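Local coordinates for protein alpha,alpha-trehalose-phosphate synthase (UDP-forming) (Burkholderia multivorans, PDB 5UOF) that belongs to glycosyltransferase family 20 and folds into the two facing Rossmann-like domains of the GT-B architecture, at residues F89-A92 against T93-V97; D180-V183 against K184-C187; R273-Y276 against S277-L280; L144-A147 against H148-E152. One frame throughout, in Å; residues are numbered along the deposited sequence.

Contact 1 (F89-A92 against T93-V97); sequences FSNA and TLWPV. With EDO (1,2-ethanediol), chain J.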
loop_
_atom_site.group_PDB
_atom_site.type_symbol
_atom_site.label_atom_id
_atom_site.label_comp_id
_atom_site.label_asym_id
_atom_site.label_seq_id
_atom_site.Cartn_x
_atom_site.Cartn_y
_atom_site.Cartn_z
ATOM N N PHE A 89 11.675 -9.842 -12.525
ATOM C CA PHE A 89 10.386 -9.201 -12.272
ATOM C C PHE A 89 9.710 -9.730 -11.008
ATOM O O PHE A 89 9.128 -8.952 -10.242
ATOM C CB PHE A 89 9.477 -9.400 -13.492
ATOM C CG PHE A 89 8.045 -9.002 -13.259
ATOM C CD1 PHE A 89 7.657 -7.666 -13.346
ATOM C CD2 PHE A 89 7.088 -9.960 -12.965
ATOM C CE1 PHE A 89 6.339 -7.302 -13.128
ATOM C CE2 PHE A 89 5.762 -9.610 -12.758
ATOM C CZ PHE A 89 5.383 -8.270 -12.828
ATOM N N SER A 90 9.773 -11.046 -10.767
ATOM C CA SER A 90 9.082 -11.638 -9.618
ATOM C C SER A 90 9.574 -11.033 -8.311
ATOM O O SER A 90 8.784 -10.696 -7.423
ATOM C CB SER A 90 9.296 -13.153 -9.577
ATOM O OG SER A 90 8.752 -13.804 -10.695
ATOM N N ASN A 91 10.886 -10.917 -8.163
ATOM C CA ASN A 91 11.409 -10.423 -6.895
ATOM C C ASN A 91 11.636 -8.917 -6.888
ATOM O O ASN A 91 11.616 -8.305 -5.811
ATOM C CB ASN A 91 12.702 -11.162 -6.543
ATOM C CG ASN A 91 12.436 -12.588 -6.047
ATOM O OD1 ASN A 91 11.474 -12.834 -5.308
ATOM N ND2 ASN A 91 13.275 -13.527 -6.460
ATOM N N ALA A 92 11.830 -8.302 -8.051
ATOM C CA ALA A 92 12.008 -6.856 -8.097
ATOM C C ALA A 92 10.695 -6.093 -8.115
ATOM O O ALA A 92 10.683 -4.922 -7.732
ATOM C CB ALA A 92 12.835 -6.445 -9.328
ATOM N N THR A 93 9.600 -6.715 -8.558
ATOM C CA THR A 93 8.327 -6.010 -8.693
ATOM C C THR A 93 7.206 -6.704 -7.933
ATOM O O THR A 93 6.575 -6.083 -7.080
ATOM C CB THR A 93 7.931 -5.867 -10.178
ATOM O OG1 THR A 93 8.988 -5.252 -10.912
ATOM C CG2 THR A 93 6.680 -5.008 -10.320
ATOM N N LEU A 94 6.936 -7.977 -8.226
ATOM C CA LEU A 94 5.805 -8.669 -7.612
ATOM C C LEU A 94 5.969 -8.771 -6.105
ATOM O O LEU A 94 5.110 -8.325 -5.331
ATOM C CB LEU A 94 5.659 -10.073 -8.198
ATOM C CG LEU A 94 5.032 -10.191 -9.574
ATOM C CD1 LEU A 94 4.763 -11.650 -9.900
ATOM C CD2 LEU A 94 3.756 -9.366 -9.618
ATOM N N TRP A 95 7.073 -9.370 -5.668
ATOM C CA TRP A 95 7.269 -9.579 -4.234
ATOM C C TRP A 95 7.139 -8.293 -3.427
ATOM O O TRP A 95 6.360 -8.283 -2.460
ATOM C CB TRP A 95 8.615 -10.270 -3.974
ATOM C CG TRP A 95 8.771 -10.670 -2.534
ATOM C CD1 TRP A 95 8.459 -11.878 -1.982
ATOM C CD2 TRP A 95 9.251 -9.850 -1.466
ATOM N NE1 TRP A 95 8.721 -11.862 -0.630
ATOM C CE2 TRP A 95 9.205 -10.628 -0.289
ATOM C CE3 TRP A 95 9.712 -8.531 -1.388
ATOM C CZ2 TRP A 95 9.609 -10.133 0.948
ATOM C CZ3 TRP A 95 10.111 -8.039 -0.157
ATOM C CH2 TRP A 95 10.059 -8.846 0.995
ATOM N N PRO A 96 7.828 -7.186 -3.745
ATOM C CA PRO A 96 7.662 -6.009 -2.880
ATOM C C PRO A 96 6.254 -5.435 -2.903
ATOM O O PRO A 96 5.750 -5.034 -1.843
ATOM C CB PRO A 96 8.710 -5.015 -3.411
ATOM C CG PRO A 96 9.016 -5.478 -4.810
ATOM C CD PRO A 96 8.906 -6.974 -4.732
ATOM N N VAL A 97 5.591 -5.383 -4.064
ATOM C CA VAL A 97 4.250 -4.804 -4.093
ATOM C C VAL A 97 3.274 -5.676 -3.315
ATOM O O VAL A 97 2.440 -5.169 -2.556
ATOM C CB VAL A 97 3.769 -4.586 -5.538
ATOM C CG1 VAL A 97 2.281 -4.193 -5.522
ATOM C CG2 VAL A 97 4.603 -3.492 -6.221
HETATM C C1 EDO J . 12.648 -12.039 -2.049
HETATM O O1 EDO J . 13.008 -11.077 -3.046
HETATM C C2 EDO J . 12.612 -11.342 -0.699
HETATM O O2 EDO J . 13.867 -10.691 -0.468
#
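The carbonyl oxygen of Phe89 is gripped by two backbone N-H groups of the next turn. Thr93 N reaches Phe89 O at 2.8 Å, tilted from the carbonyl plane, while Leu94 N meets Phe89 O at 3.1 Å and lies in that plane. The second bond spans five residues instead of four, and Trp95 N repeats this spacing onto Ser90 O at 2.8 Å, nearly straight in line with the carbonyl. The helix is thus widened into a pi-type turn. Just beyond it Pro96 has no N-H to give, which breaks the ladder and kinks the helix; its CD instead lies 3.2 Å from Asn91 O. With CG anti to the backbone N (chi1 170°), the Phe89 ring reaches along the next turn, and Thr93 and Leu94 approach it obliquely from the same side. CE1 meets the methyl CG2 of Thr93 at 3.6 Å, and CE2 lies 3.3 Å from Leu94 CG in one of the two conformers modelled for that leucine. Trp95 directs its indole away from residues 89-92 (chi1 -172°), and a 1,2-ethanediol lies with C2 over the centre of one ring face. The same diol bonds only weakly through O1 to Asn91 OD1. Firmer holds on this amide are Tyr86 O, which takes ND2, and Tyr141 OH, which bonds OD1. Helix 89-98 lies beside helix 109-127, whose Tyr112 and Tyr115 meet the Phe89 ring. The Trp95 end of helix 89-98 reaches the loop between strand 266-271 and helix 280-293, bringing the two GT-B domains together there.

Contact 2 (D180-V183 against K184-C187); sequences DELV and KFMC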
loop_
_atom_site.group_PDB
_atom_site.type_symbol
_atom_site.label_atom_id
_atom_site.label_comp_id
_atom_site.label_asym_id
_atom_site.label_seq_id
_atom_site.Cartn_x
_atom_site.Cartn_y
_atom_site.Cartn_z
ATOM N N ASP A 180 -3.365 -5.896 -14.803
ATOM C CA ASP A 180 -4.500 -6.478 -15.517
ATOM C C ASP A 180 -4.129 -7.810 -16.157
ATOM O O ASP A 180 -4.903 -8.773 -16.099
ATOM C CB ASP A 180 -5.028 -5.514 -16.582
ATOM C CG ASP A 180 -6.163 -6.122 -17.404
ATOM O OD1 ASP A 180 -7.300 -6.192 -16.889
ATOM O OD2 ASP A 180 -5.919 -6.548 -18.559
ATOM N N GLU A 181 -2.943 -7.890 -16.764
ATOM C CA GLU A 181 -2.527 -9.142 -17.394
ATOM C C GLU A 181 -2.251 -10.224 -16.354
ATOM O O GLU A 181 -2.536 -11.406 -16.591
ATOM C CB GLU A 181 -1.296 -8.896 -18.261
ATOM C CG GLU A 181 -0.893 -10.093 -19.111
ATOM C CD GLU A 181 0.138 -9.740 -20.162
ATOM O OE1 GLU A 181 -0.033 -10.156 -21.329
ATOM O OE2 GLU A 181 1.118 -9.052 -19.822
ATOM N N LEU A 182 -1.684 -9.845 -15.202
ATOM C CA LEU A 182 -1.461 -10.826 -14.144
ATOM C C LEU A 182 -2.774 -11.427 -13.674
ATOM O O LEU A 182 -2.864 -12.640 -13.437
ATOM C CB LEU A 182 -0.723 -10.195 -12.969
ATOM C CG LEU A 182 0.708 -9.746 -13.267
ATOM C CD1 LEU A 182 1.296 -9.095 -12.058
ATOM C CD2 LEU A 182 1.565 -10.920 -13.700
ATOM N N VAL A 183 -3.804 -10.592 -13.518
ATOM C CA VAL A 183 -5.088 -11.112 -13.064
ATOM C C VAL A 183 -5.713 -12.002 -14.138
ATOM O O VAL A 183 -6.312 -13.039 -13.824
ATOM C CB VAL A 183 -6.008 -9.952 -12.639
ATOM C CG1 VAL A 183 -7.433 -10.434 -12.481
ATOM C CG2 VAL A 183 -5.503 -9.329 -11.324
ATOM N N LYS A 184 -5.546 -11.644 -15.418
ATOM C CA LYS A 184 -5.949 -12.558 -16.487
ATOM C C LYS A 184 -5.248 -13.911 -16.357
ATOM O O LYS A 184 -5.883 -14.963 -16.500
ATOM C CB LYS A 184 -5.663 -11.943 -17.858
ATOM C CG LYS A 184 -6.075 -12.857 -19.020
ATOM C CD LYS A 184 -5.749 -12.236 -20.387
ATOM C CE LYS A 184 -4.251 -12.085 -20.573
ATOM N NZ LYS A 184 -3.889 -11.583 -21.929
ATOM N N PHE A 185 -3.937 -13.904 -16.091
ATOM C CA PHE A 185 -3.213 -15.157 -15.874
ATOM C C PHE A 185 -3.824 -15.960 -14.735
ATOM O O PHE A 185 -3.970 -17.191 -14.829
ATOM C CB PHE A 185 -1.747 -14.875 -15.561
ATOM C CG PHE A 185 -0.982 -14.263 -16.697
ATOM C CD1 PHE A 185 -1.408 -14.401 -18.009
ATOM C CD2 PHE A 185 0.193 -13.573 -16.443
ATOM C CE1 PHE A 185 -0.685 -13.842 -19.050
ATOM C CE2 PHE A 185 0.919 -13.007 -17.479
ATOM C CZ PHE A 185 0.481 -13.143 -18.781
ATOM N N MET A 186 -4.185 -15.282 -13.651
ATOM C CA MET A 186 -4.746 -15.965 -12.496
ATOM C C MET A 186 -6.090 -16.582 -12.819
ATOM O O MET A 186 -6.455 -17.606 -12.233
ATOM C CB MET A 186 -4.853 -14.986 -11.332
ATOM C CG MET A 186 -3.477 -14.558 -10.876
ATOM S SD MET A 186 -3.445 -13.351 -9.559
ATOM C CE MET A 186 -4.099 -14.323 -8.186
ATOM N N CYS A 187 -6.828 -15.999 -13.755
ATOM C CA CYS A 187 -8.090 -16.599 -14.171
ATOM C C CYS A 187 -7.914 -17.765 -15.136
ATOM O O CYS A 187 -8.916 -18.370 -15.516
ATOM C CB CYS A 187 -8.998 -15.541 -14.800
ATOM S SG CYS A 187 -9.492 -14.289 -13.602
HETATM O O HOH W 1 -1.415 -12.031 -22.554
#
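Lys184 bonds through its backbone N to Asp180 O, one turn back, at 3.0 Å. Its side chain starts out extended and bends at chi3 (65°), bringing NZ round toward Glu181 OE1. The two charged atoms stop 4.2 Å apart, beyond a salt bridge, and a water fills the gap: it donates to Glu181 OE1 and accepts from Lys184 NZ, each at 2.6 Å. The other carboxylate oxygen, Glu181 OE2, is hydrogen-bonded to Tyr112 OH, so both ends of the carboxylate are anchored. Phe185 follows, with its N on Glu181 O at 2.9 Å. Its CG stands beside its own backbone N (chi1 -66°), which folds the ring back so that one face covers that same carbonyl oxygen, off-centre toward the rim. Farther out, Phe185 CZ touches Glu181 CG at 3.4 Å, and the carboxylate plane is turned only 18° from the ring plane. Leu182 CD2 adds a looser apolar contact with CD2 of Phe185. The backbone bonds form the regular i to i+4 ladder of helix 179-186, which belongs to the connection between the neighbouring parallel strands 159-162 and 191-194, a right-handed Rossmann-type crossover in the N-terminal GT-B domain. Met186 continues the ladder, its N to Leu182 O at 3.0 Å, and lays CG against the same oxygen at 3.3 Å; its thioether end leads away toward Phe203 of helix 197-209. Cys187 N then bonds Val183 O, with a more bent N-H, and packs its CB near that acceptor.

Contact 3 (R273-Y276 against S277-L280); sequences RLDY and SKGL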
loop_
_atom_site.group_PDB
_atom_site.type_symbol
_atom_site.label_atom_id
_atom_site.label_comp_id
_atom_site.label_asym_id
_atom_site.label_seq_id
_atom_site.Cartn_x
_atom_site.Cartn_y
_atom_site.Cartn_z
ATOM N N ARG A 273 14.092 -14.769 8.135
ATOM C CA ARG A 273 14.985 -14.438 7.041
ATOM C C ARG A 273 15.046 -12.918 6.884
ATOM O O ARG A 273 14.145 -12.185 7.296
ATOM C CB ARG A 273 14.525 -15.106 5.746
ATOM C CG ARG A 273 13.304 -14.476 5.119
ATOM C CD ARG A 273 12.865 -15.233 3.873
ATOM N NE ARG A 273 13.906 -15.266 2.849
ATOM C CZ ARG A 273 14.028 -14.365 1.879
ATOM N NH1 ARG A 273 13.174 -13.353 1.804
ATOM N NH2 ARG A 273 15.001 -14.473 0.982
ATOM N N LEU A 274 16.140 -12.436 6.309
ATOM C CA LEU A 274 16.331 -10.995 6.169
ATOM C C LEU A 274 15.653 -10.534 4.885
ATOM O O LEU A 274 16.174 -10.748 3.790
ATOM C CB LEU A 274 17.814 -10.640 6.159
ATOM C CG LEU A 274 18.625 -11.023 7.401
ATOM C CD1 LEU A 274 20.007 -10.359 7.343
ATOM C CD2 LEU A 274 17.901 -10.645 8.698
ATOM N N ASP A 275 14.489 -9.902 5.010
ATOM C CA ASP A 275 13.928 -9.161 3.887
ATOM C C ASP A 275 13.144 -7.984 4.447
ATOM O O ASP A 275 12.932 -7.870 5.660
ATOM C CB ASP A 275 13.077 -10.050 2.950
ATOM C CG ASP A 275 11.841 -10.615 3.618
ATOM O OD1 ASP A 275 11.023 -9.840 4.145
ATOM O OD2 ASP A 275 11.663 -11.855 3.590
ATOM N N TYR A 276 12.734 -7.087 3.550
ATOM C CA TYR A 276 12.149 -5.831 3.995
ATOM C C TYR A 276 10.719 -5.961 4.496
ATOM O O TYR A 276 10.169 -4.975 4.992
ATOM C CB TYR A 276 12.223 -4.786 2.881
ATOM C CG TYR A 276 13.596 -4.165 2.809
ATOM C CD1 TYR A 276 14.113 -3.476 3.906
ATOM C CD2 TYR A 276 14.388 -4.292 1.678
ATOM C CE1 TYR A 276 15.372 -2.913 3.871
ATOM C CE2 TYR A 276 15.663 -3.724 1.632
ATOM C CZ TYR A 276 16.144 -3.038 2.737
ATOM O OH TYR A 276 17.399 -2.472 2.722
ATOM N N SER A 277 10.109 -7.140 4.419
ATOM C CA SER A 277 8.797 -7.312 5.021
ATOM C C SER A 277 8.863 -7.621 6.512
ATOM O O SER A 277 7.820 -7.630 7.167
ATOM C CB SER A 277 8.026 -8.435 4.318
ATOM O OG SER A 277 8.529 -9.705 4.701
ATOM N N LYS A 278 10.051 -7.866 7.062
ATOM C CA LYS A 278 10.143 -8.406 8.412
ATOM C C LYS A 278 10.147 -7.341 9.500
ATOM O O LYS A 278 9.820 -7.657 10.651
ATOM C CB LYS A 278 11.397 -9.275 8.539
ATOM C CG LYS A 278 11.407 -10.466 7.579
ATOM C CD LYS A 278 10.170 -11.302 7.785
ATOM C CE LYS A 278 10.259 -12.606 7.007
ATOM N NZ LYS A 278 9.027 -13.390 7.248
ATOM N N GLY A 279 10.484 -6.096 9.174
ATOM C CA GLY A 279 10.510 -5.054 10.197
ATOM C C GLY A 279 11.479 -5.345 11.324
ATOM O O GLY A 279 11.144 -5.152 12.504
ATOM N N LEU A 280 12.677 -5.827 10.991
ATOM C CA LEU A 280 13.576 -6.276 12.048
ATOM C C LEU A 280 14.190 -5.102 12.807
ATOM O O LEU A 280 14.536 -5.246 13.983
ATOM C CB LEU A 280 14.643 -7.192 11.459
ATOM C CG LEU A 280 14.013 -8.537 11.089
ATOM C CD1 LEU A 280 14.914 -9.361 10.165
ATOM C CD2 LEU A 280 13.695 -9.313 12.368
HETATM O O HOH W 2 13.559 -6.182 8.039
HETATM O O HOH W 3 11.490 -4.253 7.181
#
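Lys278 curls back across the loop toward Arg273 and Asp275. Its CB rests near Asp275 O, the acceptor that also takes Lys278 N at 3.2 Å from well above the carbonyl plane. CG comes 3.2 Å from Arg273 O. A bend at chi2 (-56°) then carries the chain along the carboxylate of Asp275: CD runs by OD1, and CE lies 3.8 Å from Asp275 OD2 as it crosses the Arg273 side chain at about a right angle. The tip NZ passes beyond Asp275 to a salt bridge with Asp372. Asp275 itself is firmly held. Its OD1 accepts twice, from Ser277 OG at 2.6 Å on the syn side and from Ser277 N at 2.9 Å on the anti lone pair, while OD2 uses its anti lone pair for a salt bridge to Arg273 NH1 at 2.8 Å. With CG tucked between its own N and carbonyl carbon (chi1 64°), the carboxylate is set across the turn and its rotation fixed from both ends. Waters bridge Asp275 O to Leu280 N and Tyr276 O to Gly279 N. Apart from these polar contacts, Leu274 CD2 packs on Leu280 CD1 at 3.6 Å, the two side chains crossing at about a right angle. The bond from Ser277 N to Asp275 OD1 makes an Asx turn, superposed on a type I beta turn from Asp275 to Lys278. Together they shape the strand-to-helix loop that follows strand 266-271 of the C-terminal Rossmann-like domain, with Gly279 as N-cap of helix 280-293.

Contact 4 (L144-A147 against H148-E152); sequences LPFA and HALRE. With EDO (1,2-ethanediol), chain I.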
loop_
_atom_site.group_PDB
_atom_site.type_symbol
_atom_site.label_atom_id
_atom_site.label_comp_id
_atom_site.label_asym_id
_atom_site.label_seq_id
_atom_site.Cartn_x
_atom_site.Cartn_y
_atom_site.Cartn_z
ATOM N N LEU A 144 3.127 -17.643 -11.404
ATOM C CA LEU A 144 1.776 -17.150 -11.663
ATOM C C LEU A 144 1.303 -17.321 -13.111
ATOM O O LEU A 144 0.167 -17.783 -13.308
ATOM C CB LEU A 144 1.716 -15.694 -11.183
ATOM C CG LEU A 144 0.332 -15.078 -11.072
ATOM C CD1 LEU A 144 0.343 -14.081 -9.948
ATOM C CD2 LEU A 144 -0.019 -14.408 -12.389
ATOM N N PRO A 145 2.086 -17.008 -14.150
ATOM C CA PRO A 145 1.587 -17.170 -15.525
ATOM C C PRO A 145 1.563 -18.608 -16.030
ATOM O O PRO A 145 1.276 -18.825 -17.214
ATOM C CB PRO A 145 2.576 -16.333 -16.360
ATOM C CG PRO A 145 3.418 -15.570 -15.386
ATOM C CD PRO A 145 3.420 -16.385 -14.135
ATOM N N PHE A 146 1.826 -19.599 -15.177
ATOM C CA PHE A 146 2.091 -20.952 -15.672
ATOM C C PHE A 146 0.851 -21.577 -16.314
ATOM O O PHE A 146 0.947 -22.190 -17.385
ATOM C CB PHE A 146 2.616 -21.822 -14.528
ATOM C CG PHE A 146 3.289 -23.096 -14.987
ATOM C CD1 PHE A 146 4.621 -23.095 -15.381
ATOM C CD2 PHE A 146 2.598 -24.296 -14.984
ATOM C CE1 PHE A 146 5.248 -24.269 -15.783
ATOM C CE2 PHE A 146 3.217 -25.469 -15.377
ATOM C CZ PHE A 146 4.542 -25.456 -15.775
ATOM N N ALA A 147 -0.319 -21.465 -15.666
ATOM C CA ALA A 147 -1.539 -22.017 -16.256
ATOM C C ALA A 147 -1.860 -21.371 -17.591
ATOM O O ALA A 147 -2.270 -22.058 -18.530
ATOM C CB ALA A 147 -2.733 -21.847 -15.325
ATOM N N HIS A 148 -1.707 -20.051 -17.692
ATOM C CA HIS A 148 -2.018 -19.387 -18.952
ATOM C C HIS A 148 -1.144 -19.934 -20.074
ATOM O O HIS A 148 -1.628 -20.187 -21.184
ATOM C CB HIS A 148 -1.854 -17.870 -18.797
ATOM C CG HIS A 148 -2.272 -17.105 -20.011
ATOM N ND1 HIS A 148 -1.385 -16.741 -21.002
ATOM C CD2 HIS A 148 -3.490 -16.683 -20.422
ATOM C CE1 HIS A 148 -2.034 -16.102 -21.956
ATOM N NE2 HIS A 148 -3.314 -16.057 -21.631
ATOM N N ALA A 149 0.136 -20.169 -19.786
ATOM C CA ALA A 149 1.028 -20.744 -20.786
ATOM C C ALA A 149 0.590 -22.156 -21.161
ATOM O O ALA A 149 0.619 -22.530 -22.340
ATOM C CB ALA A 149 2.464 -20.736 -20.265
ATOM N N LEU A 150 0.162 -22.947 -20.171
ATOM C CA LEU A 150 -0.347 -24.285 -20.470
ATOM C C LEU A 150 -1.610 -24.217 -21.328
ATOM O O LEU A 150 -1.769 -25.003 -22.273
ATOM C CB LEU A 150 -0.619 -25.048 -19.171
ATOM C CG LEU A 150 0.593 -25.536 -18.369
ATOM C CD1 LEU A 150 0.157 -26.145 -17.049
ATOM C CD2 LEU A 150 1.423 -26.551 -19.157
ATOM N N ARG A 151 -2.516 -23.278 -21.023
ATOM C CA ARG A 151 -3.728 -23.142 -21.830
ATOM C C ARG A 151 -3.376 -22.831 -23.281
ATOM O O ARG A 151 -3.974 -23.394 -24.204
ATOM C CB ARG A 151 -4.649 -22.061 -21.270
ATOM C CG ARG A 151 -5.085 -22.250 -19.824
ATOM C CD ARG A 151 -5.869 -23.545 -19.614
ATOM N NE ARG A 151 -6.338 -23.593 -18.228
ATOM C CZ ARG A 151 -6.728 -24.691 -17.590
ATOM N NH1 ARG A 151 -6.712 -25.873 -18.201
ATOM N NH2 ARG A 151 -7.130 -24.603 -16.325
ATOM N N GLU A 152 -2.397 -21.939 -23.496
ATOM C CA GLU A 152 -1.932 -21.639 -24.848
ATOM C C GLU A 152 -1.421 -22.876 -25.575
ATOM O O GLU A 152 -1.415 -22.903 -26.816
ATOM C CB GLU A 152 -0.829 -20.581 -24.805
ATOM C CG GLU A 152 -1.297 -19.221 -24.296
ATOM C CD GLU A 152 -2.042 -18.440 -25.355
ATOM O OE1 GLU A 152 -1.489 -18.261 -26.462
ATOM O OE2 GLU A 152 -3.186 -18.016 -25.089
HETATM C C1 EDO I . 3.297 -17.062 -19.782
HETATM O O1 EDO I . 4.249 -16.753 -20.797
HETATM C C2 EDO I . 1.926 -16.566 -20.206
HETATM O O2 EDO I . 1.389 -17.397 -21.243
HETATM O O HOH W 4 -1.536 -18.488 -15.388
#
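Leu144 is linked to His148 through a water, which donates to Leu144 O and accepts from His148 N, both at 2.8 Å. It stands in for a direct bond four residues along, and Tyr189 OH is a second partner of the Leu144 oxygen. Pro145 is the N-cap of helix 146-152. Its O takes Ala149 N at 3.1 Å, the first direct bond of the helical ladder, and its CB lies 3.6 Å from C1 of a bound 1,2-ethanediol. That diol also meets His148, whose imidazole is carried out from the helix with CG anti to the backbone N (chi1 -175°): ND1 and diol O2 share an almost straight hydrogen bond of 2.9 Å, in the ring plane at its edge. Phe146 accepts from Leu150 N, and its ring reaches forward so that CE2 touches Leu150 CD1 at 3.6 Å. Ala147, small and buried, offers its O to Arg151 N at 2.8 Å, and Arg151 CG folds over that same oxygen at 3.1 Å. Beyond CG the arginine leaves the helix: its guanidinium bonds Asn157 O, Val155 O and Ala188 O and forms a salt bridge with Asp190, tying the helix of the unit 135-139, 146-152, 159-162 to the loops around it. The chemistry divides by side, with apolar Phe146, Ala147 and Leu150 turned to the protein interior and His148 carrying a polar edge to the diol. Water supplies the partner for His148 N, which a direct bond from Leu144 O would otherwise fill.

Contacts 1, 2 and 4 belong to the N-terminal GT-B domain, contact 3 to the C-terminal one. Contacts 2 and 4 lie closest, with centres about 10 Å apart: Phe185 CD1 comes 3.5 Å from His148 CG, and Leu144 CD2 packs on Phe185 CB at 3.6 Å. Contact 1 joins this cluster through Leu94 CD2 and Leu182 CD1, 3.5 Å apart in the Leu94 conformer described, but does not touch contact 4. At its other end Trp95 CH2 stands 3.4 Å from Asp275 OD1, between the domains, where GT-B enzymes generally have their active-site cleft. Contact 3 stays about 18 Å from contact 2, nearest atoms. The sodium site of Arg360, Ser362 and Gln385 involves none of the four.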